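Local coordinates for protein DNA polymerase (Bacillus phage phi29, PDB 2PY5) that replicates the viral DNA from a protein primer, displacing the non-template strand with high processivity and proofreading by 3'-5' exonuclease activity, at residues K209-L214 with G391-N396; G217-V222 with K422-T427; T499-I504 with E544-G549. The protein carries 2 engineered substitutions. All coordinates share one frame; numbering follows the deposited sequence.

Interaction 1: K209-L214 with G391-N396; sequences KVFPTL and GKFASN. With EDO (1,2-ethanediol), chain M; nucleotides of chain C.
Phe393 points the edge of its ring at one face of Phe211 in a T-shaped stack. CE2 of Phe393 comes in over the centre of the Phe211 ring and lies 4.1 Å from Phe211 CE1. The ring centroids are 5.4 Å apart and the planes meet at 68°. Val210 CG2, from the same segment as Phe211, lies over the opposite face, so the ring is sandwiched between an aliphatic methyl and an aromatic edge. Phe207, Phe198, Tyr426 and Met429 add to this apolar cluster.

Phe211 is the first residue to leave the helix 204-210. Its carbonyl O turns the other way and accepts a hydrogen bond of 2.7 Å from O2 of an ethanediol, probably picked up during crystallisation.

Residues before and after Phe393 in sequence bind the single-stranded DNA. Lys392 NZ binds DC4 of chain C twice, at OP2 (2.8 Å) and more loosely at O5' (3.2 Å). The lysine chain bends at chi2 and chi3 (-75° and -74°), which curls the amine back to the phosphate. Asn396 N gives a nearly straight bond of 2.8 Å to OP1 of DT5 of chain C. Ser395 OG and N both bond to Lys392 O from one face of its plane, closing the turn between these two DNA ligands. An apolar edge-to-face contact thus joins the protein segments, while the lysine amine and a backbone N-H hold the phosphates.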
loop_
_atom_site.group_PDB
_atom_site.type_symbol
_atom_site.label_atom_id
_atom_site.label_comp_id
_atom_site.label_asym_id
_atom_site.label_seq_id
_atom_site.Cartn_x
_atom_site.Cartn_y
_atom_site.Cartn_z
ATOM N N LYS F 209 21.211 9.687 16.473
ATOM C CA LYS F 209 22.187 10.719 16.135
ATOM C C LYS F 209 21.906 11.271 14.748
ATOM O O LYS F 209 21.918 12.497 14.545
ATOM C CB LYS F 209 23.595 10.138 16.201
ATOM C CG LYS F 209 24.708 11.159 16.054
ATOM C CD LYS F 209 26.040 10.542 16.422
ATOM C CE LYS F 209 27.169 11.563 16.422
ATOM N NZ LYS F 209 28.395 11.000 17.075
ATOM N N VAL F 210 21.640 10.382 13.794
ATOM C CA VAL F 210 21.498 10.790 12.393
ATOM C C VAL F 210 20.067 11.146 11.988
ATOM O O VAL F 210 19.873 11.875 11.010
ATOM C CB VAL F 210 22.106 9.775 11.394
ATOM C CG1 VAL F 210 23.560 9.437 11.799
ATOM C CG2 VAL F 210 21.269 8.552 11.252
ATOM N N PHE F 211 19.066 10.641 12.719
ATOM C CA PHE F 211 17.658 10.986 12.431
ATOM C C PHE F 211 17.021 11.633 13.663
ATOM O O PHE F 211 16.173 11.019 14.334
ATOM C CB PHE F 211 16.881 9.752 11.986
ATOM C CG PHE F 211 17.477 9.056 10.805
ATOM C CD1 PHE F 211 17.824 7.712 10.867
ATOM C CD2 PHE F 211 17.721 9.753 9.617
ATOM C CE1 PHE F 211 18.374 7.074 9.765
ATOM C CE2 PHE F 211 18.258 9.126 8.512
ATOM C CZ PHE F 211 18.585 7.786 8.571
ATOM N N PRO F 212 17.425 12.875 13.961
ATOM C CA PRO F 212 16.916 13.585 15.108
ATOM C C PRO F 212 15.441 13.920 14.922
ATOM O O PRO F 212 14.941 14.010 13.779
ATOM C CB PRO F 212 17.763 14.853 15.138
ATOM C CG PRO F 212 18.132 15.078 13.738
ATOM C CD PRO F 212 18.363 13.711 13.195
ATOM N N THR F 213 14.750 14.086 16.038
ATOM C CA THR F 213 13.329 14.389 16.014
ATOM C C THR F 213 13.149 15.838 15.648
ATOM O O THR F 213 13.669 16.726 16.335
ATOM C CB THR F 213 12.703 14.154 17.390
ATOM O OG1 THR F 213 13.001 12.828 17.822
ATOM C CG2 THR F 213 11.191 14.348 17.324
ATOM N N LEU F 214 12.444 16.098 14.546
ATOM C CA LEU F 214 12.157 17.456 14.145
ATOM C C LEU F 214 10.927 17.978 14.882
ATOM O O LEU F 214 10.027 17.218 15.275
ATOM C CB LEU F 214 11.935 17.558 12.635
ATOM C CG LEU F 214 13.100 17.144 11.700
ATOM C CD1 LEU F 214 12.819 17.784 10.331
ATOM C CD2 LEU F 214 14.470 17.504 12.221
ATOM N N GLY F 391 8.551 4.071 3.610
ATOM C CA GLY F 391 7.320 4.757 3.947
ATOM C C GLY F 391 7.222 5.165 5.403
ATOM O O GLY F 391 6.521 6.108 5.746
ATOM N N LYS F 392 7.896 4.432 6.281
ATOM C CA LYS F 392 7.847 4.731 7.713
ATOM C C LYS F 392 8.554 6.044 8.066
ATOM O O LYS F 392 8.240 6.673 9.063
ATOM C CB LYS F 392 8.445 3.579 8.500
ATOM C CG LYS F 392 7.540 2.349 8.536
ATOM C CD LYS F 392 6.353 2.482 9.472
ATOM C CE LYS F 392 6.731 2.375 10.961
ATOM N NZ LYS F 392 5.532 2.384 11.860
ATOM N N PHE F 393 9.512 6.456 7.243
ATOM C CA PHE F 393 10.255 7.683 7.559
ATOM C C PHE F 393 9.357 8.938 7.568
ATOM O O PHE F 393 9.584 9.863 8.341
ATOM C CB PHE F 393 11.438 7.851 6.605
ATOM C CG PHE F 393 12.619 7.003 6.971
ATOM C CD1 PHE F 393 12.803 5.744 6.420
ATOM C CD2 PHE F 393 13.522 7.451 7.910
ATOM C CE1 PHE F 393 13.880 4.974 6.803
ATOM C CE2 PHE F 393 14.586 6.700 8.278
ATOM C CZ PHE F 393 14.770 5.458 7.729
ATOM N N ALA F 394 8.332 8.963 6.703
ATOM C CA ALA F 394 7.427 10.082 6.598
ATOM C C ALA F 394 6.089 9.893 7.341
ATOM O O ALA F 394 5.140 10.600 7.077
ATOM C CB ALA F 394 7.184 10.405 5.126
ATOM N N SER F 395 6.074 8.999 8.321
ATOM C CA SER F 395 4.933 8.810 9.203
ATOM C C SER F 395 4.458 10.149 9.743
ATOM O O SER F 395 5.267 10.955 10.214
ATOM C CB SER F 395 5.339 7.926 10.384
ATOM O OG SER F 395 5.660 6.609 9.986
ATOM N N ASN F 396 3.148 10.391 9.705
ATOM C CA ASN F 396 2.609 11.656 10.099
ATOM C C ASN F 396 2.516 11.709 11.620
ATOM O O ASN F 396 1.877 10.839 12.232
ATOM C CB ASN F 396 1.205 11.838 9.470
ATOM C CG ASN F 396 0.739 13.285 9.420
ATOM O OD1 ASN F 396 0.253 13.773 8.382
ATOM N ND2 ASN F 396 0.868 13.974 10.508
HETATM C C1 EDO M . 16.389 11.081 18.825
HETATM O O1 EDO M . 17.578 11.761 18.396
HETATM C C2 EDO M . 15.416 10.896 17.661
HETATM O O2 EDO M . 15.795 9.840 16.775
ATOM P P DC C 4 2.300 1.442 10.487
ATOM O OP1 DC C 4 1.778 0.829 9.247
ATOM O OP2 DC C 4 3.348 0.759 11.305
ATOM O "O5'" DC C 4 2.860 2.906 10.235
ATOM C "C5'" DC C 4 2.126 3.783 9.417
ATOM C "C4'" DC C 4 3.079 4.474 8.458
ATOM O "O4'" DC C 4 3.693 3.508 7.560
ATOM C "C3'" DC C 4 2.377 5.456 7.539
ATOM O "O3'" DC C 4 2.253 6.685 8.202
ATOM C "C2'" DC C 4 3.324 5.524 6.364
ATOM C "C1'" DC C 4 3.787 4.083 6.271
ATOM N N1 DC C 4 2.997 3.298 5.288
ATOM C C2 DC C 4 3.178 3.582 3.922
ATOM O O2 DC C 4 3.962 4.484 3.570
ATOM N N3 DC C 4 2.480 2.876 3.002
ATOM C C4 DC C 4 1.646 1.917 3.397
ATOM N N4 DC C 4 0.989 1.247 2.439
ATOM C C5 DC C 4 1.451 1.607 4.775
ATOM C C6 DC C 4 2.133 2.311 5.684
ATOM P P DT C 5 0.958 7.587 8.031
ATOM O OP1 DT C 5 1.072 8.696 8.984
ATOM O OP2 DT C 5 -0.240 6.684 8.125
ATOM O "O5'" DT C 5 1.056 8.114 6.547
ATOM C "C5'" DT C 5 2.186 8.908 6.197
ATOM C "C4'" DT C 5 2.172 9.118 4.705
ATOM O "O4'" DT C 5 2.209 7.844 4.025
ATOM C "C3'" DT C 5 0.912 9.815 4.214
ATOM O "O3'" DT C 5 1.262 11.144 3.957
ATOM C "C2'" DT C 5 0.485 9.092 2.943
ATOM C "C1'" DT C 5 1.287 7.797 2.951
ATOM N N1 DT C 5 0.464 6.537 3.096
ATOM C C2 DT C 5 0.117 5.852 1.954
ATOM O O2 DT C 5 0.430 6.235 0.838
ATOM N N3 DT C 5 -0.610 4.706 2.174
ATOM C C4 DT C 5 -1.015 4.179 3.390
ATOM O O4 DT C 5 -1.666 3.139 3.481
ATOM C C5 DT C 5 -0.621 4.932 4.548
ATOM C C7 DT C 5 -1.003 4.461 5.927
ATOM C C6 DT C 5 0.088 6.057 4.346
ATOM P P DT C 6 0.561 12.350 4.731
ATOM O OP1 DT C 6 1.432 13.508 4.467
ATOM O OP2 DT C 6 0.167 11.948 6.111
ATOM O "O5'" DT C 6 -0.810 12.530 3.917
ATOM C "C5'" DT C 6 -0.822 13.057 2.604
ATOM C "C4'" DT C 6 -2.262 13.199 2.160
ATOM O "O4'" DT C 6 -2.777 11.862 1.934
ATOM C "C3'" DT C 6 -3.194 13.865 3.181
ATOM O "O3'" DT C 6 -4.107 14.784 2.557
ATOM C "C2'" DT C 6 -3.920 12.687 3.819
ATOM C "C1'" DT C 6 -3.971 11.686 2.668
ATOM N N1 DT C 6 -4.090 10.227 3.064
ATOM C C2 DT C 6 -5.007 9.437 2.395
ATOM O O2 DT C 6 -5.727 9.863 1.503
ATOM N N3 DT C 6 -5.047 8.124 2.815
ATOM C C4 DT C 6 -4.288 7.531 3.812
ATOM O O4 DT C 6 -4.412 6.344 4.105
ATOM C C5 DT C 6 -3.346 8.412 4.470
ATOM C C7 DT C 6 -2.463 7.899 5.570
ATOM C C6 DT C 6 -3.292 9.695 4.072
#

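Interaction 2: G217-V222 with K422-T427; sequences GLDKEV and KDPVYT. With nucleotides of chain C.
Thr427 and Asp219 form the one direct hydrogen bond between these segments. The hydroxyl OG1 of Thr427 donates to OD2 of Asp219 at 2.6 Å. OD2 accepts through its syn lone pair, on the side of the other carboxylate oxygen. The two side chains are roughly perpendicular. Asp219 has CG anti to its backbone N (chi1 -169°), which carries the carboxylate from the helix across to the loop.

A water adds a second polar link. It donates to Asp219 OD2 at 2.7 Å and accepts from Thr427 N at 2.9 Å. OD2 thus accepts two hydrogen bonds, one from the hydroxyl and one from the water. The other oxygen, OD1, makes a salt bridge with Arg223. These partners fix the rotation of the carboxylate, and the arginine would be expected to keep it ionised.

The helix 216-223 belongs to the region between the exonuclease and polymerisation parts, which is involved in DNA binding and in coordinating synthesis with degradation. Residues 422-427 lead into the long helix 427-447 of the polymerisation region. The contact therefore ties the linking region to the start of that helix.

Apolar contacts flank the polar pair. Val222 CG1 lies 3.8 Å from Thr427 CG2, and the two side chains lie antiparallel, flank to flank. Pro424 lays its ring alongside Asp219, with CB 3.5 Å from OD2. Val222 also packs on Pro428, Val431 and Leu351.

Ligand contacts come from the first residue of 422-427. Lys422 NZ donates to N7 of the base of DA3 of chain C at 3.0 Å. Its CE methylene lies 3.4 Å from OP2 of DG2 of chain C.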
loop_
_atom_site.group_PDB
_atom_site.type_symbol
_atom_site.label_atom_id
_atom_site.label_comp_id
_atom_site.label_asym_id
_atom_site.label_seq_id
_atom_site.Cartn_x
_atom_site.Cartn_y
_atom_site.Cartn_z
ATOM N N GLY F 217 6.456 21.839 13.622
ATOM C CA GLY F 217 6.405 22.893 12.589
ATOM C C GLY F 217 7.354 22.611 11.435
ATOM O O GLY F 217 7.009 22.806 10.259
ATOM N N LEU F 218 8.555 22.148 11.760
ATOM C CA LEU F 218 9.514 21.830 10.713
ATOM C C LEU F 218 9.074 20.605 9.953
ATOM O O LEU F 218 9.218 20.549 8.729
ATOM C CB LEU F 218 10.924 21.628 11.272
ATOM C CG LEU F 218 11.640 22.906 11.724
ATOM C CD1 LEU F 218 13.064 22.558 12.133
ATOM C CD2 LEU F 218 11.632 23.993 10.636
ATOM N N ASP F 219 8.561 19.594 10.665
ATOM C CA ASP F 219 8.078 18.392 10.001
ATOM C C ASP F 219 6.979 18.729 8.992
ATOM O O ASP F 219 6.942 18.164 7.918
ATOM C CB ASP F 219 7.554 17.369 11.012
ATOM C CG ASP F 219 7.309 16.033 10.375
ATOM O OD1 ASP F 219 6.129 15.703 10.131
ATOM O OD2 ASP F 219 8.319 15.337 10.059
ATOM N N LYS F 220 6.074 19.626 9.373
ATOM C CA LYS F 220 4.984 20.039 8.505
ATOM C C LYS F 220 5.515 20.665 7.197
ATOM O O LYS F 220 5.022 20.357 6.127
ATOM C CB LYS F 220 4.057 21.015 9.241
ATOM C CG LYS F 220 2.850 21.455 8.442
ATOM C CD LYS F 220 1.821 22.194 9.327
ATOM N N GLU F 221 6.531 21.520 7.304
ATOM C CA GLU F 221 7.163 22.105 6.104
ATOM C C GLU F 221 7.801 21.049 5.214
ATOM O O GLU F 221 7.615 21.043 3.997
ATOM C CB GLU F 221 8.205 23.173 6.479
ATOM C CG GLU F 221 7.614 24.382 7.171
ATOM C CD GLU F 221 8.597 25.529 7.339
ATOM O OE1 GLU F 221 8.139 26.628 7.724
ATOM O OE2 GLU F 221 9.807 25.354 7.050
ATOM N N VAL F 222 8.555 20.138 5.826
ATOM C CA VAL F 222 9.167 19.052 5.074
ATOM C C VAL F 222 8.076 18.257 4.329
ATOM O O VAL F 222 8.235 17.900 3.173
ATOM C CB VAL F 222 10.005 18.122 5.988
ATOM C CG1 VAL F 222 10.570 16.924 5.212
ATOM C CG2 VAL F 222 11.163 18.918 6.637
ATOM N N LYS F 422 2.539 12.520 18.042
ATOM C CA LYS F 422 3.707 11.762 18.468
ATOM C C LYS F 422 4.924 12.282 17.729
ATOM O O LYS F 422 4.815 13.112 16.821
ATOM C CB LYS F 422 3.508 10.273 18.200
ATOM C CG LYS F 422 3.426 9.851 16.737
ATOM C CD LYS F 422 3.333 8.327 16.567
ATOM C CE LYS F 422 4.538 7.610 17.161
ATOM N NZ LYS F 422 4.596 6.159 16.799
ATOM N N ASP F 423 6.093 11.783 18.097
ATOM C CA ASP F 423 7.304 12.213 17.409
ATOM C C ASP F 423 7.289 11.785 15.931
ATOM O O ASP F 423 6.917 10.643 15.603
ATOM C CB ASP F 423 8.554 11.596 18.037
ATOM C CG ASP F 423 8.905 12.180 19.401
ATOM O OD1 ASP F 423 8.361 13.229 19.793
ATOM O OD2 ASP F 423 9.770 11.576 20.081
ATOM N N PRO F 424 7.729 12.681 15.048
ATOM C CA PRO F 424 8.065 12.261 13.695
ATOM C C PRO F 424 9.191 11.225 13.720
ATOM O O PRO F 424 9.872 11.058 14.733
ATOM C CB PRO F 424 8.587 13.544 13.027
ATOM C CG PRO F 424 8.355 14.623 13.920
ATOM C CD PRO F 424 7.966 14.118 15.262
ATOM N N VAL F 425 9.353 10.535 12.601
ATOM C CA VAL F 425 10.433 9.594 12.402
ATOM C C VAL F 425 11.536 10.428 11.737
ATOM O O VAL F 425 12.349 11.026 12.450
ATOM C CB VAL F 425 9.990 8.341 11.598
ATOM C CG1 VAL F 425 11.162 7.412 11.406
ATOM C CG2 VAL F 425 8.803 7.605 12.299
ATOM N N TYR F 426 11.564 10.510 10.413
ATOM C CA TYR F 426 12.508 11.437 9.728
ATOM C C TYR F 426 12.020 11.690 8.320
ATOM O O TYR F 426 12.442 11.087 7.341
ATOM C CB TYR F 426 13.966 10.928 9.778
ATOM C CG TYR F 426 14.941 12.016 9.381
ATOM C CD1 TYR F 426 15.258 13.053 10.267
ATOM C CD2 TYR F 426 15.523 12.043 8.127
ATOM C CE1 TYR F 426 16.136 14.076 9.886
ATOM C CE2 TYR F 426 16.386 13.075 7.756
ATOM C CZ TYR F 426 16.668 14.084 8.645
ATOM O OH TYR F 426 17.529 15.110 8.264
ATOM N N THR F 427 11.054 12.591 8.243
ATOM C CA THR F 427 10.322 12.840 7.003
ATOM C C THR F 427 11.219 13.264 5.819
ATOM O O THR F 427 10.922 12.880 4.686
ATOM C CB THR F 427 9.172 13.830 7.256
ATOM O OG1 THR F 427 8.376 13.340 8.354
ATOM C CG2 THR F 427 8.279 13.996 6.010
ATOM P P DG C 2 3.932 5.438 20.580
ATOM O OP1 DG C 2 5.410 5.406 20.484
ATOM O OP2 DG C 2 3.201 6.663 20.177
ATOM O "O5'" DG C 2 3.321 4.169 19.797
ATOM C "C5'" DG C 2 3.884 2.896 20.105
ATOM C "C4'" DG C 2 3.210 1.710 19.440
ATOM O "O4'" DG C 2 2.070 1.297 20.216
ATOM C "C3'" DG C 2 2.666 1.881 18.034
ATOM O "O3'" DG C 2 2.998 0.700 17.355
ATOM C "C2'" DG C 2 1.155 1.994 18.180
ATOM C "C1'" DG C 2 0.963 1.068 19.363
ATOM N N9 DG C 2 -0.163 1.331 20.234
ATOM C C8 DG C 2 -0.726 2.540 20.550
ATOM N N7 DG C 2 -1.707 2.440 21.400
ATOM C C5 DG C 2 -1.775 1.073 21.664
ATOM C C6 DG C 2 -2.647 0.352 22.503
ATOM O O6 DG C 2 -3.552 0.813 23.209
ATOM N N1 DG C 2 -2.376 -1.018 22.490
ATOM C C2 DG C 2 -1.389 -1.624 21.744
ATOM N N2 DG C 2 -1.276 -2.962 21.847
ATOM N N3 DG C 2 -0.565 -0.951 20.944
ATOM C C4 DG C 2 -0.823 0.379 20.962
ATOM P P DA C 3 3.803 0.771 15.989
ATOM O OP1 DA C 3 4.102 -0.634 15.651
ATOM O OP2 DA C 3 4.858 1.828 16.129
ATOM O "O5'" DA C 3 2.727 1.333 14.953
ATOM C "C5'" DA C 3 1.786 0.442 14.426
ATOM C "C4'" DA C 3 0.692 1.255 13.764
ATOM O "O4'" DA C 3 0.018 2.027 14.776
ATOM C "C3'" DA C 3 1.156 2.275 12.737
ATOM O "O3'" DA C 3 1.039 1.717 11.439
ATOM C "C2'" DA C 3 0.160 3.432 12.892
ATOM C "C1'" DA C 3 -0.366 3.320 14.315
ATOM N N9 DA C 3 0.214 4.193 15.338
ATOM C C8 DA C 3 1.554 4.407 15.577
ATOM N N7 DA C 3 1.800 5.195 16.604
ATOM C C5 DA C 3 0.534 5.509 17.075
ATOM C C6 DA C 3 0.085 6.312 18.142
ATOM N N6 DA C 3 0.912 6.970 18.964
ATOM N N1 DA C 3 -1.254 6.411 18.340
ATOM C C2 DA C 3 -2.082 5.753 17.516
ATOM N N3 DA C 3 -1.775 4.972 16.476
ATOM C C4 DA C 3 -0.447 4.889 16.313
HETATM O O HOH W 1 10.840 14.554 10.359
#

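Interaction 3: T499-I504 with E544-G549; sequences TYIQDI and ENFKVG
The Phe546 ring carries the contact, with Ile501 on one face and the backbone of the strand 499-504 at its edge. Ile501 CG2 stands over the centre of the ring, 3.6 Å from the centroid and only 5° off the ring normal. This is a nearly ideal CH-pi contact. The other branch of Ile501 runs to the near end of the same ring: CD1 lies 3.5 Å from Phe546 CD2. Ile501 has CG1 between its backbone N and carbonyl carbon (chi1 57°), and this lets both branches touch the ring.

At the edge, Tyr500 N comes near the ring plane, 3.7 Å from Phe546 CZ. The carbonyl carbon of Thr499 also lies in that plane. Thr499 CG2 approaches obliquely, 3.8 Å from Phe546 CZ. The hydroxyl on the other branch of Thr499 is hydrogen-bonded to Gln497 O. Phe546 extends away from its own loop with CG anti to the backbone N (chi1 -174°), which drives the ring into the strand.

No hydrogen bond joins the two segments. The apolar patch extends to Leu495, which touches Phe546, and to Phe543, which touches Ile501. The CB of Tyr500 leaves the strand on the side away from 544-549, and its ring stacks on Tyr494 and meets Tyr454 at an angle.

Tyr500 is probably involved in binding template-primer structures. The strand 499-509 belongs to the antiparallel palm sheet of a B-family polymerase, which also carries the YCDTD motif and the strand 241-250 that holds the catalytic metal ligand Asp249. The loop 544-549 packs on this sheet from the C-terminal part of the chain, consistent with the thumb resting on the palm.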
loop_
_atom_site.group_PDB
_atom_site.type_symbol
_atom_site.label_atom_id
_atom_site.label_comp_id
_atom_site.label_asym_id
_atom_site.label_seq_id
_atom_site.Cartn_x
_atom_site.Cartn_y
_atom_site.Cartn_z
ATOM N N THR F 499 -4.990 2.692 -16.386
ATOM C CA THR F 499 -6.132 2.109 -17.084
ATOM C C THR F 499 -5.740 1.767 -18.527
ATOM O O THR F 499 -5.806 2.616 -19.412
ATOM C CB THR F 499 -7.342 3.061 -17.087
ATOM O OG1 THR F 499 -7.599 3.503 -15.741
ATOM C CG2 THR F 499 -8.584 2.385 -17.634
ATOM N N TYR F 500 -5.301 0.530 -18.738
ATOM C CA TYR F 500 -4.841 0.096 -20.046
ATOM C C TYR F 500 -4.960 -1.420 -20.200
ATOM O O TYR F 500 -5.126 -2.147 -19.227
ATOM C CB TYR F 500 -3.386 0.541 -20.287
ATOM C CG TYR F 500 -2.366 -0.122 -19.401
ATOM C CD1 TYR F 500 -1.765 -1.287 -19.808
ATOM C CD2 TYR F 500 -2.004 0.411 -18.169
ATOM C CE1 TYR F 500 -0.822 -1.918 -19.036
ATOM C CE2 TYR F 500 -1.054 -0.238 -17.382
ATOM C CZ TYR F 500 -0.479 -1.399 -17.842
ATOM O OH TYR F 500 0.479 -2.101 -17.120
ATOM N N ILE F 501 -4.895 -1.866 -21.450
ATOM C CA ILE F 501 -4.831 -3.281 -21.782
ATOM C C ILE F 501 -3.667 -3.506 -22.734
ATOM O O ILE F 501 -3.273 -2.600 -23.482
ATOM C CB ILE F 501 -6.146 -3.831 -22.404
ATOM C CG1 ILE F 501 -6.561 -3.066 -23.672
ATOM C CG2 ILE F 501 -7.275 -3.780 -21.381
ATOM C CD1 ILE F 501 -7.862 -3.534 -24.300
ATOM N N GLN F 502 -3.114 -4.715 -22.685
ATOM C CA GLN F 502 -2.084 -5.142 -23.637
ATOM C C GLN F 502 -2.288 -6.581 -24.047
ATOM O O GLN F 502 -2.737 -7.402 -23.246
ATOM C CB GLN F 502 -0.696 -5.039 -23.003
ATOM C CG GLN F 502 -0.302 -3.633 -22.552
ATOM C CD GLN F 502 0.955 -3.617 -21.726
ATOM O OE1 GLN F 502 1.297 -4.605 -21.071
ATOM N NE2 GLN F 502 1.636 -2.470 -21.712
ATOM N N ASP F 503 -1.955 -6.878 -25.310
ATOM C CA ASP F 503 -1.818 -8.253 -25.827
ATOM C C ASP F 503 -0.309 -8.529 -25.818
ATOM O O ASP F 503 0.428 -8.039 -26.677
ATOM C CB ASP F 503 -2.333 -8.382 -27.262
ATOM C CG ASP F 503 -3.822 -8.732 -27.356
ATOM O OD1 ASP F 503 -4.459 -9.030 -26.332
ATOM O OD2 ASP F 503 -4.330 -8.750 -28.496
ATOM N N ILE F 504 0.148 -9.272 -24.821
ATOM C CA ILE F 504 1.592 -9.441 -24.565
ATOM C C ILE F 504 2.112 -10.729 -25.209
ATOM O O ILE F 504 1.520 -11.783 -25.063
ATOM C CB ILE F 504 1.877 -9.454 -23.046
ATOM C CG1 ILE F 504 1.486 -8.109 -22.423
ATOM C CG2 ILE F 504 3.338 -9.795 -22.767
ATOM C CD1 ILE F 504 1.610 -8.061 -20.881
ATOM N N GLU F 544 -12.316 -5.118 -27.718
ATOM C CA GLU F 544 -13.478 -4.508 -28.371
ATOM C C GLU F 544 -14.270 -3.579 -27.441
ATOM O O GLU F 544 -14.687 -2.494 -27.868
ATOM C CB GLU F 544 -14.401 -5.587 -28.950
ATOM N N ASN F 545 -14.483 -3.990 -26.183
ATOM C CA ASN F 545 -15.320 -3.207 -25.268
ATOM C C ASN F 545 -14.584 -2.282 -24.297
ATOM O O ASN F 545 -15.219 -1.578 -23.536
ATOM C CB ASN F 545 -16.306 -4.110 -24.494
ATOM C CG ASN F 545 -15.638 -4.955 -23.425
ATOM O OD1 ASN F 545 -14.521 -4.685 -23.005
ATOM N ND2 ASN F 545 -16.344 -5.964 -22.956
ATOM N N PHE F 546 -13.253 -2.291 -24.336
ATOM C CA PHE F 546 -12.454 -1.488 -23.414
ATOM C C PHE F 546 -12.383 -0.082 -23.945
ATOM O O PHE F 546 -11.594 0.212 -24.843
ATOM C CB PHE F 546 -11.054 -2.062 -23.297
ATOM C CG PHE F 546 -10.190 -1.400 -22.254
ATOM C CD1 PHE F 546 -10.481 -1.502 -20.912
ATOM C CD2 PHE F 546 -9.040 -0.727 -22.634
ATOM C CE1 PHE F 546 -9.634 -0.921 -19.966
ATOM C CE2 PHE F 546 -8.219 -0.153 -21.698
ATOM C CZ PHE F 546 -8.516 -0.253 -20.378
ATOM N N LYS F 547 -13.245 0.771 -23.399
ATOM C CA LYS F 547 -13.291 2.170 -23.764
ATOM C C LYS F 547 -13.876 2.989 -22.635
ATOM O O LYS F 547 -14.511 2.456 -21.718
ATOM C CB LYS F 547 -14.117 2.361 -25.040
ATOM C CG LYS F 547 -15.561 1.893 -24.962
ATOM C CD LYS F 547 -16.073 1.608 -26.385
ATOM C CE LYS F 547 -17.549 1.897 -26.538
ATOM N NZ LYS F 547 -17.968 1.786 -27.971
ATOM N N VAL F 548 -13.650 4.297 -22.689
ATOM C CA VAL F 548 -14.261 5.203 -21.751
ATOM C C VAL F 548 -15.770 4.993 -21.873
ATOM O O VAL F 548 -16.301 4.941 -22.995
ATOM C CB VAL F 548 -13.862 6.667 -22.044
ATOM C CG1 VAL F 548 -14.594 7.619 -21.128
ATOM C CG2 VAL F 548 -12.346 6.841 -21.913
ATOM N N GLY F 549 -16.417 4.776 -20.732
ATOM C CA GLY F 549 -17.863 4.520 -20.657
ATOM C C GLY F 549 -18.187 3.071 -20.316
ATOM O O GLY F 549 -19.314 2.761 -19.939
#

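Interactions 1 and 2 form one continuous patch, with centres about 7 Å apart. Phe393 O and Tyr426 N lie 2.9 Å apart, a probable hydrogen bond. The segments alternate along the chain: 209-214 meets 391-396, and the following helix 216-223 meets 422-427. Both contacts join the 192-229 region to the polymerisation region, and 391-396 and 422-427 together touch DG2 through DT6 of chain C. Interaction 3 lies on the opposite side of the chain's centre, about 42 Å from both by centres. Its nearest atoms are about 23 Å from interaction 1. It sits on the sheet that carries the YCDTD motif and comes within about 4 Å of bound DNA, nearest atoms.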